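PDB 4MC3: (2Z,6E)-hedycaryol synthase from Kitasatospora setae, which catalyses the magnesium-dependent 1,11-cyclization of (2E,6E)-farnesyl diphosphate, with capture of water, to (2Z,6E)-hedycaryol and diphosphate. Local coordinates for residues Val11-Glu16 and His266-Ala271; Gly180-Trp185 and Lys208-Gly213; Asn237-Ile242 and Gln251-Gln256. One frame throughout, in Å; residues are numbered along the deposited sequence.

Interaction 1 of 3, residues Val11-Glu16 and His266-Ala271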
ATOM      1  N   VAL A  11      17.408   7.456  -0.164  1.00 32.29           N
ATOM      2  CA  VAL A  11      17.205   6.021  -0.085  1.00 27.33           C
ATOM      3  C   VAL A  11      18.237   5.348  -1.004  1.00 25.60           C
ATOM      4  O   VAL A  11      18.409   5.753  -2.148  1.00 33.60           O
ATOM      5  CB  VAL A  11      15.757   5.650  -0.534  1.00 31.68           C
ATOM      6  CG1 VAL A  11      15.569   4.185  -0.418  1.00 31.36           C
ATOM      7  CG2 VAL A  11      14.745   6.366   0.351  1.00 35.74           C
ATOM      8  N   PRO A  12      18.930   4.326  -0.508  1.00 26.59           N
ATOM      9  CA  PRO A  12      20.072   3.753  -1.256  1.00 30.26           C
ATOM     10  C   PRO A  12      19.695   2.804  -2.378  1.00 36.09           C
ATOM     11  O   PRO A  12      20.544   2.476  -3.216  1.00 48.99           O
ATOM     12  CB  PRO A  12      20.824   2.969  -0.190  1.00 35.40           C
ATOM     13  CG  PRO A  12      19.840   2.694   0.867  1.00 34.96           C
ATOM     14  CD  PRO A  12      18.949   3.887   0.899  1.00 32.78           C
ATOM     15  N   PHE A  13      18.440   2.360  -2.391  1.00 28.70           N
ATOM     16  CA  PHE A  13      18.010   1.304  -3.291  1.00 26.53           C
ATOM     17  C   PHE A  13      17.806   1.879  -4.692  1.00 25.16           C
ATOM     18  O   PHE A  13      17.323   3.002  -4.844  1.00 27.10           O
ATOM     19  CB  PHE A  13      16.700   0.672  -2.759  1.00 25.45           C
ATOM     20  CG  PHE A  13      16.771   0.255  -1.305  1.00 26.27           C
ATOM     21  CD1 PHE A  13      17.690  -0.693  -0.857  1.00 29.55           C
ATOM     22  CD2 PHE A  13      15.948   0.866  -0.363  1.00 28.48           C
ATOM     23  CE1 PHE A  13      17.784  -1.027   0.504  1.00 29.91           C
ATOM     24  CE2 PHE A  13      16.026   0.525   0.979  1.00 31.31           C
ATOM     25  CZ  PHE A  13      16.948  -0.417   1.416  1.00 35.00           C
ATOM     26  N   PRO A  14      18.180   1.100  -5.739  1.00 27.77           N
ATOM     27  CA  PRO A  14      17.961   1.615  -7.071  1.00 30.79           C
ATOM     28  C   PRO A  14      16.497   1.950  -7.363  1.00 26.03           C
ATOM     29  O   PRO A  14      15.575   1.304  -6.809  1.00 29.44           O
ATOM     30  CB  PRO A  14      18.499   0.497  -7.989  1.00 32.49           C
ATOM     31  CG  PRO A  14      19.466  -0.257  -7.142  1.00 36.02           C
ATOM     32  CD  PRO A  14      18.895  -0.188  -5.739  1.00 33.77           C
ATOM     33  N   LEU A  15      16.312   2.960  -8.205  1.00 27.23           N
ATOM     34  CA  LEU A  15      15.004   3.345  -8.685  1.00 23.32           C
ATOM     35  C   LEU A  15      14.655   2.464  -9.879  1.00 25.76           C
ATOM     36  O   LEU A  15      15.277   2.544 -10.902  1.00 26.67           O
ATOM     37  CB  LEU A  15      14.925   4.821  -9.074  1.00 27.74           C
ATOM     38  CG  LEU A  15      13.614   5.299  -9.664  1.00 29.01           C
ATOM     39  CD1 LEU A  15      12.560   5.236  -8.570  1.00 29.63           C
ATOM     40  CD2 LEU A  15      13.710   6.715 -10.199  1.00 32.95           C
ATOM     41  N   GLU A  16      13.621   1.635  -9.734  1.00 23.12           N
ATOM     42  CA  GLU A  16      13.131   0.685 -10.747  1.00 23.68           C
ATOM     43  C   GLU A  16      11.693   1.032 -11.184  1.00 22.38           C
ATOM     44  O   GLU A  16      10.890   1.482 -10.368  1.00 24.48           O
ATOM     45  CB  GLU A  16      13.126  -0.749 -10.195  1.00 23.56           C
ATOM     46  CG  GLU A  16      14.441  -1.232  -9.677  1.00 24.81           C
ATOM     47  CD  GLU A  16      14.402  -2.637  -9.122  1.00 26.27           C
ATOM     48  OE1 GLU A  16      13.497  -3.449  -9.412  1.00 30.94           O
ATOM     49  OE2 GLU A  16      15.366  -2.982  -8.447  1.00 27.91           O
ATOM     50  N   HIS A 266      16.454   2.347   8.454  1.00 27.78           N
ATOM     51  CA  HIS A 266      17.402   1.466   9.108  1.00 32.32           C
ATOM     52  C   HIS A 266      16.762   0.173   9.594  1.00 27.59           C
ATOM     53  O   HIS A 266      17.383  -0.882   9.533  1.00 32.58           O
ATOM     54  CB  HIS A 266      18.165   2.222  10.178  1.00 35.69           C
ATOM     55  CG  HIS A 266      19.152   3.192   9.588  1.00 40.07           C
ATOM     56  ND1 HIS A 266      20.370   2.788   9.085  1.00 48.36           N
ATOM     57  CD2 HIS A 266      19.062   4.519   9.331  1.00 51.40           C
ATOM     58  CE1 HIS A 266      21.009   3.833   8.590  1.00 61.91           C
ATOM     59  NE2 HIS A 266      20.236   4.896   8.724  1.00 60.01           N
ATOM     60  N   THR A 267      15.468   0.229   9.949  1.00 30.39           N
ATOM     61  CA  THR A 267      14.703  -0.956  10.272  1.00 27.56           C
ATOM     62  C   THR A 267      14.497  -1.866   9.029  1.00 27.48           C
ATOM     63  O   THR A 267      14.552  -3.105   9.146  1.00 28.18           O
ATOM     64  CB  THR A 267      13.357  -0.568  10.920  1.00 27.04           C
ATOM     65  OG1 THR A 267      13.604   0.218  12.105  1.00 27.84           O
ATOM     66  CG2 THR A 267      12.577  -1.758  11.322  1.00 26.95           C
ATOM     67  N   VAL A 268      14.256  -1.258   7.863  1.00 24.99           N
ATOM     68  CA  VAL A 268      14.183  -2.020   6.612  1.00 23.17           C
ATOM     69  C   VAL A 268      15.505  -2.752   6.340  1.00 28.50           C
ATOM     70  O   VAL A 268      15.496  -3.945   6.023  1.00 27.52           O
ATOM     71  CB  VAL A 268      13.770  -1.155   5.399  1.00 25.01           C
ATOM     72  CG1 VAL A 268      14.070  -1.849   4.074  1.00 24.84           C
ATOM     73  CG2 VAL A 268      12.272  -0.827   5.546  1.00 24.20           C
ATOM     74  N   LEU A 269      16.614  -2.026   6.495  1.00 27.94           N
ATOM     75  CA  LEU A 269      17.965  -2.572   6.220  1.00 31.31           C
ATOM     76  C   LEU A 269      18.242  -3.749   7.144  1.00 28.63           C
ATOM     77  O   LEU A 269      18.660  -4.845   6.706  1.00 32.77           O
ATOM     78  CB  LEU A 269      19.023  -1.480   6.338  1.00 33.07           C
ATOM     79  CG  LEU A 269      19.054  -0.451   5.206  1.00 33.64           C
ATOM     80  CD1 LEU A 269      19.889   0.772   5.581  1.00 36.80           C
ATOM     81  CD2 LEU A 269      19.546  -1.084   3.906  1.00 32.98           C
ATOM     82  N   GLN A 270      17.949  -3.550   8.419  1.00 29.65           N
ATOM     83  CA  GLN A 270      18.109  -4.610   9.423  1.00 31.66           C
ATOM     84  C   GLN A 270      17.221  -5.809   9.146  1.00 33.64           C
ATOM     85  O   GLN A 270      17.675  -6.940   9.212  1.00 36.48           O
ATOM     86  CB  GLN A 270      17.818  -4.075  10.830  1.00 38.52           C
ATOM     87  CG  GLN A 270      18.215  -5.042  11.951  1.00 54.89           C
ATOM     88  CD  GLN A 270      17.819  -4.577  13.359  1.00 68.42           C
ATOM     89  OE1 GLN A 270      17.498  -3.411  13.590  1.00 72.50           O
ATOM     90  NE2 GLN A 270      17.843  -5.507  14.311  1.00 81.05           N
ATOM     91  N   ALA A 271      15.935  -5.570   8.842  1.00 29.60           N
ATOM     92  CA  ALA A 271      14.999  -6.661   8.635  1.00 29.39           C
ATOM     93  C   ALA A 271      15.388  -7.545   7.441  1.00 25.31           C
ATOM     94  O   ALA A 271      15.090  -8.752   7.413  1.00 31.70           O
ATOM     95  CB  ALA A 271      13.590  -6.145   8.428  1.00 28.32           C
TER

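Interaction 2 of 3, residues Gly180-Trp185 and Lys208-Gly213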
ATOM      1  N   GLY A 180      -1.781   1.474   2.102  1.00 16.82           N
ATOM      2  CA  GLY A 180      -2.097   0.419   1.126  1.00 17.50           C
ATOM      3  C   GLY A 180      -1.014  -0.553   0.783  1.00 15.70           C
ATOM      4  O   GLY A 180      -1.267  -1.619   0.187  1.00 15.10           O
ATOM      5  N   MET A 181       0.207  -0.213   1.183  1.00 14.97           N
ATOM      6  CA  MET A 181       1.376  -1.041   0.915  1.00 15.84           C
ATOM      7  C   MET A 181       1.136  -2.533   1.141  1.00 15.62           C
ATOM      8  O   MET A 181       1.383  -3.343   0.249  1.00 16.45           O
ATOM      9  CB  MET A 181       2.564  -0.572   1.761  1.00 18.18           C
ATOM     10  CG  MET A 181       3.444   0.460   1.074  1.00 19.59           C
ATOM     11  SD  MET A 181       3.568   0.196  -0.705  1.00 33.45           S
ATOM     12  CE  MET A 181       2.751   1.666  -1.323  1.00 13.56           C
ATOM     13  N   PRO A 182       0.667  -2.900   2.332  1.00 15.57           N
ATOM     14  CA  PRO A 182       0.535  -4.334   2.672  1.00 15.81           C
ATOM     15  C   PRO A 182      -0.225  -5.146   1.590  1.00 15.42           C
ATOM     16  O   PRO A 182       0.273  -6.202   1.161  1.00 16.60           O
ATOM     17  CB  PRO A 182      -0.154  -4.311   4.012  1.00 17.65           C
ATOM     18  CG  PRO A 182       0.418  -3.076   4.642  1.00 17.74           C
ATOM     19  CD  PRO A 182       0.339  -2.074   3.515  1.00 15.92           C
ATOM     20  N   TRP A 183      -1.386  -4.692   1.154  1.00 14.90           N
ATOM     21  CA  TRP A 183      -2.099  -5.425   0.105  1.00 14.92           C
ATOM     22  C   TRP A 183      -1.488  -5.273  -1.262  1.00 14.22           C
ATOM     23  O   TRP A 183      -1.497  -6.196  -2.096  1.00 14.65           O
ATOM     24  CB  TRP A 183      -3.605  -5.133   0.085  1.00 16.10           C
ATOM     25  CG  TRP A 183      -4.032  -3.774  -0.238  1.00 14.75           C
ATOM     26  CD1 TRP A 183      -4.383  -2.826   0.647  1.00 16.43           C
ATOM     27  CD2 TRP A 183      -4.196  -3.211  -1.529  1.00 16.11           C
ATOM     28  NE1 TRP A 183      -4.748  -1.680  -0.012  1.00 16.13           N
ATOM     29  CE2 TRP A 183      -4.617  -1.888  -1.362  1.00 16.39           C
ATOM     30  CE3 TRP A 183      -3.984  -3.699  -2.849  1.00 15.95           C
ATOM     31  CZ2 TRP A 183      -4.885  -1.047  -2.451  1.00 17.22           C
ATOM     32  CZ3 TRP A 183      -4.262  -2.827  -3.920  1.00 16.04           C
ATOM     33  CH2 TRP A 183      -4.680  -1.539  -3.709  1.00 19.55           C
ATOM     34  N   LEU A 184      -0.868  -4.105  -1.527  1.00 14.76           N
ATOM     35  CA  LEU A 184      -0.142  -3.938  -2.770  1.00 15.57           C
ATOM     36  C   LEU A 184       0.948  -4.944  -2.932  1.00 13.78           C
ATOM     37  O   LEU A 184       1.164  -5.587  -3.972  1.00 15.60           O
ATOM     38  CB  LEU A 184       0.389  -2.485  -2.935  1.00 16.17           C
ATOM     39  CG  LEU A 184      -0.715  -1.474  -3.121  1.00 16.79           C
ATOM     40  CD1 LEU A 184      -0.202  -0.056  -2.853  1.00 18.24           C
ATOM     41  CD2 LEU A 184      -1.229  -1.490  -4.566  1.00 17.29           C
ATOM     42  N   TRP A 185       1.759  -5.100  -1.893  1.00 14.78           N
ATOM     43  CA  TRP A 185       2.877  -6.057  -1.871  1.00 15.60           C
ATOM     44  C   TRP A 185       2.358  -7.497  -1.920  1.00 14.27           C
ATOM     45  O   TRP A 185       2.989  -8.320  -2.588  1.00 16.20           O
ATOM     46  CB  TRP A 185       3.800  -5.884  -0.703  1.00 17.92           C
ATOM     47  CG  TRP A 185       4.638  -4.582  -0.836  1.00 17.37           C
ATOM     48  CD1 TRP A 185       5.095  -4.011  -1.972  1.00 22.56           C
ATOM     49  CD2 TRP A 185       5.050  -3.712   0.246  1.00 16.21           C
ATOM     50  NE1 TRP A 185       5.811  -2.860  -1.673  1.00 23.50           N
ATOM     51  CE2 TRP A 185       5.755  -2.638  -0.318  1.00 18.97           C
ATOM     52  CE3 TRP A 185       4.848  -3.737   1.617  1.00 17.21           C
ATOM     53  CZ2 TRP A 185       6.305  -1.589   0.474  1.00 19.01           C
ATOM     54  CZ3 TRP A 185       5.424  -2.720   2.417  1.00 19.48           C
ATOM     55  CH2 TRP A 185       6.119  -1.669   1.827  1.00 19.26           C
ATOM     56  N   LYS A 208       8.395  -7.221  10.120  1.00 24.68           N
ATOM     57  CA  LYS A 208       9.153  -6.044  10.483  1.00 24.36           C
ATOM     58  C   LYS A 208       9.451  -5.242   9.249  1.00 21.92           C
ATOM     59  O   LYS A 208       9.389  -3.982   9.249  1.00 22.35           O
ATOM     60  CB  LYS A 208      10.432  -6.479  11.193  1.00 27.30           C
ATOM     61  CG  LYS A 208      11.401  -5.372  11.634  1.00 31.42           C
ATOM     62  CD  LYS A 208      12.552  -6.026  12.403  1.00 32.68           C
ATOM     63  CE  LYS A 208      13.667  -5.045  12.708  1.00 36.46           C
ATOM     64  NZ  LYS A 208      14.719  -5.620  13.602  1.00 38.19           N
ATOM     65  N   LEU A 209       9.848  -5.943   8.189  1.00 22.94           N
ATOM     66  CA  LEU A 209      10.126  -5.287   6.895  1.00 22.52           C
ATOM     67  C   LEU A 209       8.880  -4.611   6.323  1.00 18.79           C
ATOM     68  O   LEU A 209       8.969  -3.462   5.830  1.00 22.11           O
ATOM     69  CB  LEU A 209      10.638  -6.361   5.893  1.00 24.66           C
ATOM     70  CG  LEU A 209      10.923  -5.888   4.459  1.00 25.36           C
ATOM     71  CD1 LEU A 209      11.972  -4.808   4.407  1.00 26.30           C
ATOM     72  CD2 LEU A 209      11.330  -7.086   3.608  1.00 29.39           C
ATOM     73  N   ARG A 210       7.778  -5.339   6.334  1.00 20.28           N
ATOM     74  CA  ARG A 210       6.511  -4.849   5.770  1.00 19.55           C
ATOM     75  C   ARG A 210       6.086  -3.567   6.533  1.00 18.40           C
ATOM     76  O   ARG A 210       5.734  -2.568   5.921  1.00 19.10           O
ATOM     77  CB  ARG A 210       5.428  -5.931   5.892  1.00 20.56           C
ATOM     78  CG  ARG A 210       4.022  -5.579   5.426  1.00 21.70           C
ATOM     79  CD  ARG A 210       2.989  -6.686   5.607  1.00 23.46           C
ATOM     80  NE  ARG A 210       3.398  -7.840   4.826  1.00 22.73           N
ATOM     81  CZ  ARG A 210       3.844  -9.026   5.304  1.00 25.22           C
ATOM     82  NH1 ARG A 210       3.854  -9.317   6.575  1.00 27.24           N
ATOM     83  NH2 ARG A 210       4.255  -9.943   4.432  1.00 25.16           N
ATOM     84  N   ARG A 211       6.110  -3.595   7.852  1.00 18.75           N
ATOM     85  CA  ARG A 211       5.719  -2.435   8.640  1.00 18.21           C
ATOM     86  C   ARG A 211       6.632  -1.261   8.416  1.00 18.01           C
ATOM     87  O   ARG A 211       6.166  -0.124   8.154  1.00 18.77           O
ATOM     88  CB  ARG A 211       5.637  -2.781  10.140  1.00 21.38           C
ATOM     89  CG  ARG A 211       5.412  -1.520  10.991  1.00 22.39           C
ATOM     90  CD  ARG A 211       5.279  -1.871  12.466  1.00 27.73           C
ATOM     91  NE  ARG A 211       5.326  -0.644  13.248  1.00 28.95           N
ATOM     92  CZ  ARG A 211       4.309  -0.036  13.852  1.00 29.86           C
ATOM     93  NH1 ARG A 211       3.087  -0.516  13.824  1.00 32.46           N
ATOM     94  NH2 ARG A 211       4.572   1.073  14.532  1.00 32.72           N
ATOM     95  N   ALA A 212       7.944  -1.471   8.478  1.00 19.52           N
ATOM     96  CA  ALA A 212       8.869  -0.375   8.315  1.00 20.93           C
ATOM     97  C   ALA A 212       8.850   0.205   6.938  1.00 18.99           C
ATOM     98  O   ALA A 212       8.940   1.443   6.757  1.00 19.76           O
ATOM     99  CB  ALA A 212      10.276  -0.807   8.696  1.00 23.12           C
ATOM    100  N   GLY A 213       8.753  -0.649   5.911  1.00 19.16           N
ATOM    101  CA  GLY A 213       8.686  -0.152   4.568  1.00 20.39           C
ATOM    102  C   GLY A 213       7.423   0.663   4.353  1.00 18.50           C
ATOM    103  O   GLY A 213       7.441   1.751   3.729  1.00 19.77           O
TER
HETATM  104  O   HOH W   1       2.695  -7.356   2.248  1.00 22.40           O

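Interaction 3 of 3, residues Asn237-Ile242 and Gln251-Gln256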
ATOM      1  N   ASN A 237      -1.965  12.950  10.078  1.00 30.74           N
ATOM      2  CA  ASN A 237      -0.679  13.235   9.436  1.00 26.12           C
ATOM      3  C   ASN A 237       0.298  13.324  10.578  1.00 24.60           C
ATOM      4  O   ASN A 237       0.075  14.045  11.546  1.00 25.85           O
ATOM      5  CB  ASN A 237      -0.768  14.525   8.647  1.00 27.96           C
ATOM      6  CG  ASN A 237       0.493  14.863   7.885  1.00 28.34           C
ATOM      7  OD1 ASN A 237       1.551  15.062   8.457  1.00 30.26           O
ATOM      8  ND2 ASN A 237       0.361  14.970   6.551  1.00 28.91           N
ATOM      9  N   ALA A 238       1.404  12.622  10.455  1.00 22.56           N
ATOM     10  CA  ALA A 238       2.367  12.551  11.548  1.00 21.81           C
ATOM     11  C   ALA A 238       2.934  13.938  11.868  1.00 22.37           C
ATOM     12  O   ALA A 238       3.254  14.228  13.012  1.00 24.01           O
ATOM     13  CB  ALA A 238       3.495  11.593  11.199  1.00 23.37           C
ATOM     14  N   VAL A 239       3.127  14.768  10.855  1.00 22.91           N
ATOM     15  CA  VAL A 239       3.662  16.105  11.076  1.00 25.61           C
ATOM     16  C   VAL A 239       2.740  16.889  11.998  1.00 26.01           C
ATOM     17  O   VAL A 239       3.149  17.451  13.025  1.00 28.20           O
ATOM     18  CB  VAL A 239       3.876  16.856   9.775  1.00 27.92           C
ATOM     19  CG1 VAL A 239       4.367  18.273  10.091  1.00 29.72           C
ATOM     20  CG2 VAL A 239       4.874  16.150   8.890  1.00 28.57           C
ATOM     21  N   THR A 240       1.487  16.907  11.623  1.00 25.58           N
ATOM     22  CA  THR A 240       0.450  17.605  12.388  1.00 28.88           C
ATOM     23  C   THR A 240       0.316  17.056  13.797  1.00 27.76           C
ATOM     24  O   THR A 240       0.137  17.806  14.732  1.00 28.43           O
ATOM     25  CB  THR A 240      -0.896  17.509  11.628  1.00 31.83           C
ATOM     26  OG1 THR A 240      -0.669  18.027  10.318  1.00 35.59           O
ATOM     27  CG2 THR A 240      -1.989  18.281  12.317  1.00 38.28           C
ATOM     28  N   ILE A 241       0.331  15.733  13.929  1.00 26.36           N
ATOM     29  CA  ILE A 241       0.166  15.082  15.210  1.00 25.31           C
ATOM     30  C   ILE A 241       1.270  15.516  16.181  1.00 25.76           C
ATOM     31  O   ILE A 241       0.996  15.805  17.357  1.00 29.25           O
ATOM     32  CB  ILE A 241       0.098  13.563  15.048  1.00 25.31           C
ATOM     33  CG1 ILE A 241      -1.258  13.174  14.413  1.00 26.63           C
ATOM     34  CG2 ILE A 241       0.294  12.861  16.369  1.00 29.51           C
ATOM     35  CD1 ILE A 241      -1.316  11.757  13.853  1.00 26.22           C
ATOM     36  N   ILE A 242       2.501  15.527  15.708  1.00 24.54           N
ATOM     37  CA  ILE A 242       3.656  15.959  16.532  1.00 25.55           C
ATOM     38  C   ILE A 242       3.544  17.453  16.860  1.00 29.04           C
ATOM     39  O   ILE A 242       3.664  17.847  18.030  1.00 32.35           O
ATOM     40  CB  ILE A 242       5.000  15.615  15.863  1.00 26.41           C
ATOM     41  CG1 ILE A 242       5.156  14.072  15.798  1.00 26.38           C
ATOM     42  CG2 ILE A 242       6.180  16.282  16.585  1.00 28.09           C
ATOM     43  CD1 ILE A 242       6.301  13.608  14.925  1.00 31.15           C
ATOM     44  N   GLN A 251       8.421  23.352  10.883  1.00 43.11           N
ATOM     45  CA  GLN A 251       9.737  22.831  10.561  1.00 43.12           C
ATOM     46  C   GLN A 251      10.280  21.865  11.608  1.00 43.51           C
ATOM     47  O   GLN A 251      10.896  20.855  11.261  1.00 39.40           O
ATOM     48  CB  GLN A 251      10.745  23.966  10.397  1.00 51.81           C
ATOM     49  CG  GLN A 251      12.086  23.483   9.873  1.00 47.71           C
ATOM     50  CD  GLN A 251      12.008  23.096   8.416  1.00 53.20           C
ATOM     51  OE1 GLN A 251      11.716  23.934   7.568  1.00 56.58           O
ATOM     52  NE2 GLN A 251      12.237  21.814   8.113  1.00 53.46           N
ATOM     53  N   GLU A 252      10.077  22.185  12.880  1.00 40.32           N
ATOM     54  CA  GLU A 252      10.512  21.324  13.951  1.00 38.76           C
ATOM     55  C   GLU A 252       9.756  19.984  13.897  1.00 36.09           C
ATOM     56  O   GLU A 252      10.337  18.950  14.122  1.00 34.86           O
ATOM     57  CB  GLU A 252      10.322  21.983  15.305  1.00 41.51           C
ATOM     58  CG  GLU A 252      11.369  23.073  15.568  1.00 46.76           C
ATOM     59  CD  GLU A 252      11.053  23.954  16.770  1.00 50.45           C
ATOM     60  OE1 GLU A 252       9.853  24.247  17.035  1.00 52.01           O
ATOM     61  OE2 GLU A 252      12.025  24.366  17.446  1.00 58.49           O
ATOM     62  N   ALA A 253       8.463  20.017  13.621  1.00 32.60           N
ATOM     63  CA  ALA A 253       7.696  18.765  13.515  1.00 27.81           C
ATOM     64  C   ALA A 253       8.141  17.938  12.302  1.00 31.49           C
ATOM     65  O   ALA A 253       8.230  16.703  12.380  1.00 32.29           O
ATOM     66  CB  ALA A 253       6.230  19.040  13.459  1.00 28.86           C
ATOM     67  N   VAL A 254       8.380  18.614  11.178  1.00 32.58           N
ATOM     68  CA  VAL A 254       8.911  17.984   9.974  1.00 31.77           C
ATOM     69  C   VAL A 254      10.243  17.316  10.258  1.00 35.38           C
ATOM     70  O   VAL A 254      10.499  16.175   9.801  1.00 32.72           O
ATOM     71  CB  VAL A 254       9.048  18.981   8.798  1.00 35.12           C
ATOM     72  CG1 VAL A 254       9.911  18.409   7.667  1.00 35.64           C
ATOM     73  CG2 VAL A 254       7.673  19.333   8.262  1.00 38.64           C
ATOM     74  N   ASP A 255      11.111  18.014  10.968  1.00 34.37           N
ATOM     75  CA  ASP A 255      12.438  17.465  11.239  1.00 33.91           C
ATOM     76  C   ASP A 255      12.336  16.209  12.101  1.00 35.07           C
ATOM     77  O   ASP A 255      13.081  15.263  11.925  1.00 33.60           O
ATOM     78  CB  ASP A 255      13.327  18.520  11.918  1.00 42.69           C
ATOM     79  CG  ASP A 255      13.635  19.733  11.017  1.00 56.60           C
ATOM     80  OD1 ASP A 255      13.343  19.680   9.797  1.00 52.29           O
ATOM     81  OD2 ASP A 255      14.186  20.747  11.534  1.00 57.92           O
ATOM     82  N   GLN A 256      11.393  16.197  13.023  1.00 33.09           N
ATOM     83  CA  GLN A 256      11.140  15.028  13.840  1.00 30.56           C
ATOM     84  C   GLN A 256      10.577  13.834  13.043  1.00 28.47           C
ATOM     85  O   GLN A 256      10.928  12.678  13.323  1.00 29.22           O
ATOM     86  CB  GLN A 256      10.252  15.398  14.996  1.00 31.97           C
ATOM     87  CG  GLN A 256      11.007  16.333  15.951  1.00 39.27           C
ATOM     88  CD  GLN A 256      10.157  16.804  17.100  1.00 43.17           C
ATOM     89  OE1 GLN A 256       9.619  17.931  17.088  1.00 46.52           O
ATOM     90  NE2 GLN A 256       9.981  15.934  18.077  1.00 38.91           N
TER

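Interaction 1 of 3, residues Val11-Glu16 and His266-Ala271
Phe13 reaches out from the extended N-terminal segment and sets the far end of its ring against Val268 and Leu269 of helix 250-282. This is the irregular N-terminal segment of a class I terpene cyclase alpha-domain, running across the outside of the helical bundle before helix 21-35 begins. From CB, which already points at the helix, CG lies anti to the carbonyl carbon and beside the backbone N (chi1 -51°), and this turn aims the ring at the helix. One face of the ring is covered by the neighbouring Pro12, whose CG stands 4.1 Å above the ring plane, over its centre. Further along, CE1 meets CD2 of Leu269 at 3.8 Å. The tip, CZ, touches both helix residues, which cross the ring at an angle. Although the CB of Leu269 does not face the N-terminal segment, the end of its side chain comes nearer. Val268 is buried, and its side chain also packs on Leu209 of helix 204-225, so the ring rests on the outer side of an interhelical seam. No hydrogen bond crosses between the two segments; one polar tie of residues 11-16 is the carbonyl of Phe13, bonded to Ser304 OG of helix 286-309. At the ring tip, CZ lies 3.7 Å from Leu269 CD2 but 4.2 Å from Val268 CG1.

Interaction 2 of 3, residues Gly180-Trp185 and Lys208-Gly213
With CG anti to its carbonyl carbon (chi1 -71°), Trp185 swings its indole out of helix 181-188 toward Arg210 and Gly213, while Arg210 stretches back along an extended CA-CB-CG-CD chain (chi2 -179°) past Pro182. The six-membered ring of Trp185 arrives edge on. Its CZ3 lies 3.5 Å from the backbone O of Arg210, close to the ring plane, and CH2 comes within 3.7 Å of Gly213 C. Gly213 lets the edge in: a CB there would point at the indole and crowd CH2. One face of the same indole carries the sulfur of Met181, with SD 3.4 Å above the plane and offset toward the rim. Pro182 CB packs on Arg210 CD at 4.3 Å, and beyond this pair a water spans the gap, donating to Pro182 O at 2.9 Å and accepting from Arg210 NE at 2.7 Å. The water lies in the guanidinium plane, at its edge; NH2 is bonded to the carbonyl of Arg201, so the guanidinium is held by more than one bond. A leucine in place of Trp185 would probably open a gap beside Gly213 and deprive Met181 SD of the flat surface beneath it. Met181 also touches the bound nerolidol, and Gly180, with positive phi, marks the helix break between helices 168-178 and 181-188. Short segments of the two helices cross at 124° with axes 10.3 Å apart; helix 286-309 packs on Trp185 through Tyr295 and Val299, and helix 136-160 meets Pro182 and Arg210 through His145.

Interaction 3 of 3, residues Asn237-Ile242 and Gln251-Gln256
Val239 and Val254 cross at an angle, one methyl from each in contact: CG1 of Val239 meets CG2 of Val254 at 3.9 Å. The same CG1, anti to the backbone N (chi1 177°), also lies 3.9 Å from Ala253 CB, so a single methyl touches two successive residues of helix 250-282. Ala253 points its CB toward the partner helix, 3.5 Å from the carbonyl O of Val239. One turn on, Ile242 brings its CG2 within 4.2 Å of Ala253 CB, on a different side from Val239 CG1, and lies obliquely across the amide end of Gln256. The segments belong to two consecutive helices of the all-alpha terpene synthase fold, 238-246 and 250-282, joined by a short connection; they cross at 120° with axes 8.5 Å apart, an approach consistent with the small Ala253 at the contact. Asn237 N-caps the first helix, its OD1 accepting from Val239 N at 2.9 Å in the carbonyl plane, while its ND2 bonds the carbonyl of Asp222, within the NSE motif, whose Asn221, Ser225 and Glu229 probably bind magnesium. On helix 250-282, Gln251 NE2 donates to the syn side of Asp255 OD1, 30° out of the carboxylate plane.

Overall arrangement
Interaction 1 joins the two most widely separated segments in the sequence, and interactions 2 and 3 both fall, one after the other, within the chain between them. Helix 250-282 serves interactions 1 and 3, whose centres lie 23 Å apart, with nearest atoms about 12 Å apart. Interactions 1 and 2, 13 Å between centres, touch directly: Val268 meets Gly213 and Thr267 meets Ala212. Together they form a layered path from the outer N-terminal segment through helices 250-282 and 204-225 to the helix break at the nerolidol pocket. Interaction 3, with its centre 22 Å from that of interaction 2 and nearest atoms about 11 Å away, lies toward the end of the alpha-domain bearing the NSE motif.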